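Local coordinates for protein gamma-glutamyltranspeptidase (Streptomyces lincolnensis, PDB 6J3A) that probably cleaves or transfers gamma-glutamyl groups, as an LmbA-like gamma-glutamyltranspeptidase homologue of the N-terminal nucleophile hydrolase superfamily, at residues A[185-191]-A[450-454]. Residues are numbered along the deposited sequence; the frame is centred on the assembly and turned at random.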
ATOM      1  N   ASN A 185       3.946 -21.803  13.186  1.00 32.60           N
ATOM      2  CA  ASN A 185       4.285 -22.024  14.578  1.00 32.31           C
ATOM      3  C   ASN A 185       3.042 -22.624  15.255  1.00 30.38           C
ATOM      4  O   ASN A 185       2.286 -21.907  15.915  1.00 28.77           O
ATOM      5  CB  ASN A 185       4.742 -20.718  15.239  1.00 33.26           C
ATOM      6  CG  ASN A 185       5.297 -20.927  16.645  1.00 34.19           C
ATOM      7  OD1 ASN A 185       4.976 -21.905  17.331  1.00 35.03           O
ATOM      8  ND2 ASN A 185       6.120 -19.988  17.089  1.00 34.28           N
ATOM      9  N   PRO A 186       2.826 -23.944  15.083  1.00 30.20           N
ATOM     10  CA  PRO A 186       1.632 -24.594  15.667  1.00 31.19           C
ATOM     11  C   PRO A 186       1.564 -24.551  17.195  1.00 31.47           C
ATOM     12  O   PRO A 186       0.468 -24.575  17.750  1.00 32.30           O
ATOM     13  CB  PRO A 186       1.708 -26.047  15.162  1.00 30.91           C
ATOM     14  CG  PRO A 186       3.101 -26.233  14.667  1.00 31.47           C
ATOM     15  CD  PRO A 186       3.660 -24.887  14.315  1.00 30.81           C
ATOM     16  N   THR A 187       2.716 -24.499  17.861  1.00 31.20           N
ATOM     17  CA  THR A 187       2.752 -24.397  19.319  1.00 31.33           C
ATOM     18  C   THR A 187       2.202 -23.042  19.803  1.00 31.45           C
ATOM     19  O   THR A 187       1.351 -22.990  20.696  1.00 30.39           O
ATOM     20  CB  THR A 187       4.170 -24.637  19.868  1.00 31.50           C
ATOM     21  OG1 THR A 187       4.694 -25.868  19.352  1.00 30.44           O
ATOM     22  CG2 THR A 187       4.142 -24.723  21.382  1.00 32.38           C
ATOM     23  N   LEU A 188       2.690 -21.953  19.215  1.00 32.04           N
ATOM     24  CA  LEU A 188       2.191 -20.618  19.555  1.00 32.14           C
ATOM     25  C   LEU A 188       0.688 -20.554  19.322  1.00 32.34           C
ATOM     26  O   LEU A 188      -0.066 -20.020  20.144  1.00 33.49           O
ATOM     27  CB  LEU A 188       2.913 -19.544  18.738  1.00 32.13           C
ATOM     28  CG  LEU A 188       2.340 -18.122  18.775  1.00 32.30           C
ATOM     29  CD1 LEU A 188       2.400 -17.524  20.165  1.00 33.35           C
ATOM     30  CD2 LEU A 188       3.078 -17.231  17.799  1.00 32.17           C
ATOM     31  N   ALA A 189       0.261 -21.118  18.201  1.00 32.22           N
ATOM     32  CA  ALA A 189      -1.153 -21.207  17.889  1.00 33.10           C
ATOM     33  C   ALA A 189      -1.912 -21.958  18.979  1.00 32.43           C
ATOM     34  O   ALA A 189      -2.939 -21.478  19.446  1.00 33.72           O
ATOM     35  CB  ALA A 189      -1.354 -21.884  16.552  1.00 33.98           C
ATOM     36  N   ALA A 190      -1.392 -23.119  19.382  1.00 31.78           N
ATOM     37  CA  ALA A 190      -1.981 -23.925  20.481  1.00 32.42           C
ATOM     38  C   ALA A 190      -2.087 -23.160  21.816  1.00 32.91           C
ATOM     39  O   ALA A 190      -3.062 -23.318  22.581  1.00 31.65           O
ATOM     40  CB  ALA A 190      -1.184 -25.205  20.680  1.00 31.78           C
ATOM     41  N   THR A 191      -1.075 -22.330  22.066  1.00 32.92           N
ATOM     42  CA  THR A 191      -0.970 -21.534  23.284  1.00 33.41           C
ATOM     43  C   THR A 191      -2.095 -20.504  23.424  1.00 33.73           C
ATOM     44  O   THR A 191      -2.670 -20.368  24.514  1.00 33.42           O
ATOM     45  CB  THR A 191       0.403 -20.827  23.360  1.00 33.73           C
ATOM     46  OG1 THR A 191       1.443 -21.807  23.295  1.00 32.13           O
ATOM     47  CG2 THR A 191       0.560 -20.019  24.665  1.00 34.31           C
ATOM     48  N   PRO A 450       9.534 -24.216  25.398  1.00 30.45           N
ATOM     49  CA  PRO A 450       9.029 -25.283  24.520  1.00 31.19           C
ATOM     50  C   PRO A 450       7.503 -25.441  24.526  1.00 32.24           C
ATOM     51  O   PRO A 450       6.917 -25.611  23.451  1.00 34.28           O
ATOM     52  CB  PRO A 450       9.744 -26.553  25.020  1.00 30.73           C
ATOM     53  CG  PRO A 450      10.249 -26.236  26.378  1.00 30.52           C
ATOM     54  CD  PRO A 450      10.371 -24.742  26.494  1.00 30.59           C
ATOM     55  N   GLU A 451       6.867 -25.322  25.691  1.00 31.57           N
ATOM     56  CA  GLU A 451       5.404 -25.513  25.772  1.00 32.35           C
ATOM     57  C   GLU A 451       4.588 -24.287  25.331  1.00 31.53           C
ATOM     58  O   GLU A 451       3.353 -24.366  25.234  1.00 30.71           O
ATOM     59  CB  GLU A 451       4.935 -26.035  27.149  1.00 34.43           C
ATOM     60  CG  GLU A 451       5.444 -25.321  28.392  1.00 35.69           C
ATOM     61  CD  GLU A 451       6.754 -25.899  28.925  1.00 36.99           C
ATOM     62  OE1 GLU A 451       7.824 -25.480  28.432  1.00 36.86           O
ATOM     63  OE2 GLU A 451       6.716 -26.757  29.839  1.00 37.05           O
ATOM     64  N   LEU A 452       5.277 -23.179  25.034  1.00 29.67           N
ATOM     65  CA  LEU A 452       4.625 -21.950  24.555  1.00 28.89           C
ATOM     66  C   LEU A 452       4.866 -21.591  23.084  1.00 29.18           C
ATOM     67  O   LEU A 452       3.965 -21.077  22.414  1.00 27.70           O
ATOM     68  CB  LEU A 452       5.030 -20.775  25.434  1.00 27.65           C
ATOM     69  CG  LEU A 452       4.709 -20.926  26.916  1.00 27.39           C
ATOM     70  CD1 LEU A 452       5.119 -19.638  27.609  1.00 27.24           C
ATOM     71  CD2 LEU A 452       3.244 -21.272  27.213  1.00 27.19           C
ATOM     72  N   GLY A 453       6.078 -21.832  22.602  1.00 29.16           N
ATOM     73  CA  GLY A 453       6.409 -21.581  21.211  1.00 29.21           C
ATOM     74  C   GLY A 453       7.193 -20.309  20.981  1.00 29.00           C
ATOM     75  O   GLY A 453       7.532 -20.012  19.843  1.00 29.56           O
ATOM     76  N   PHE A 454       7.484 -19.559  22.041  1.00 28.42           N
ATOM     77  CA  PHE A 454       8.238 -18.302  21.917  1.00 28.07           C
ATOM     78  C   PHE A 454       9.192 -18.139  23.101  1.00 27.89           C
ATOM     79  O   PHE A 454       8.967 -18.746  24.146  1.00 27.64           O
ATOM     80  CB  PHE A 454       7.296 -17.089  21.821  1.00 26.97           C
ATOM     81  CG  PHE A 454       6.302 -17.010  22.942  1.00 26.67           C
ATOM     82  CD1 PHE A 454       6.630 -16.391  24.144  1.00 26.28           C
ATOM     83  CD2 PHE A 454       5.038 -17.570  22.806  1.00 26.04           C
ATOM     84  CE1 PHE A 454       5.706 -16.328  25.179  1.00 25.99           C
ATOM     85  CE2 PHE A 454       4.114 -17.506  23.840  1.00 25.58           C
ATOM     86  CZ  PHE A 454       4.448 -16.884  25.027  1.00 25.19           C
TER
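Asn185 reaches across to Gly453 with one half of its amide while the other half caps its own helix. ND2 donates to Gly453 O at 3.1 Å in a nearly straight bond (172° at the hydrogen), with the acceptor in the plane of the amide. OD1 accepts from Leu188 N at 3.0 Å, approached from above the carbonyl plane; a flipped amide would set NH2 against N-H and oxygen against oxygen, which fixes its rotation. Thr191 adds a second polar link: its OG1, anti to the carbonyl carbon (chi1 -57°), lies between two carbonyl oxygens, 2.8 Å from Leu452 O and close to Thr187 O. Leu452 O further receives a CA-H...O contact from Leu188 CA at 3.4 Å.

Gly453, at a positive phi (102°) that glycine adopts easily, has no side chain and lets the loop backbone lie close to the helix start, its CA 4.6 Å from Leu188 CA. Thr187 lays its small methyl CG2 over this backbone, 3.6 Å from Leu452 C.

Apolar packing completes the contact. Leu188 CD1 meets Phe454 CD2 obliquely at 3.7 Å and Thr191 CG2 sits at the ring's edge, while Leu452 CB of the same loop lies over one face, toward the rim. Phe454 also touches Pro57 and Ala58. Leu452 packs on helix 220-229, where Glu451 salt-bridges Arg227. Together these contacts dock the loop between strands 448-449 and 454-455 on the Asn N-capped start of helix 186-200.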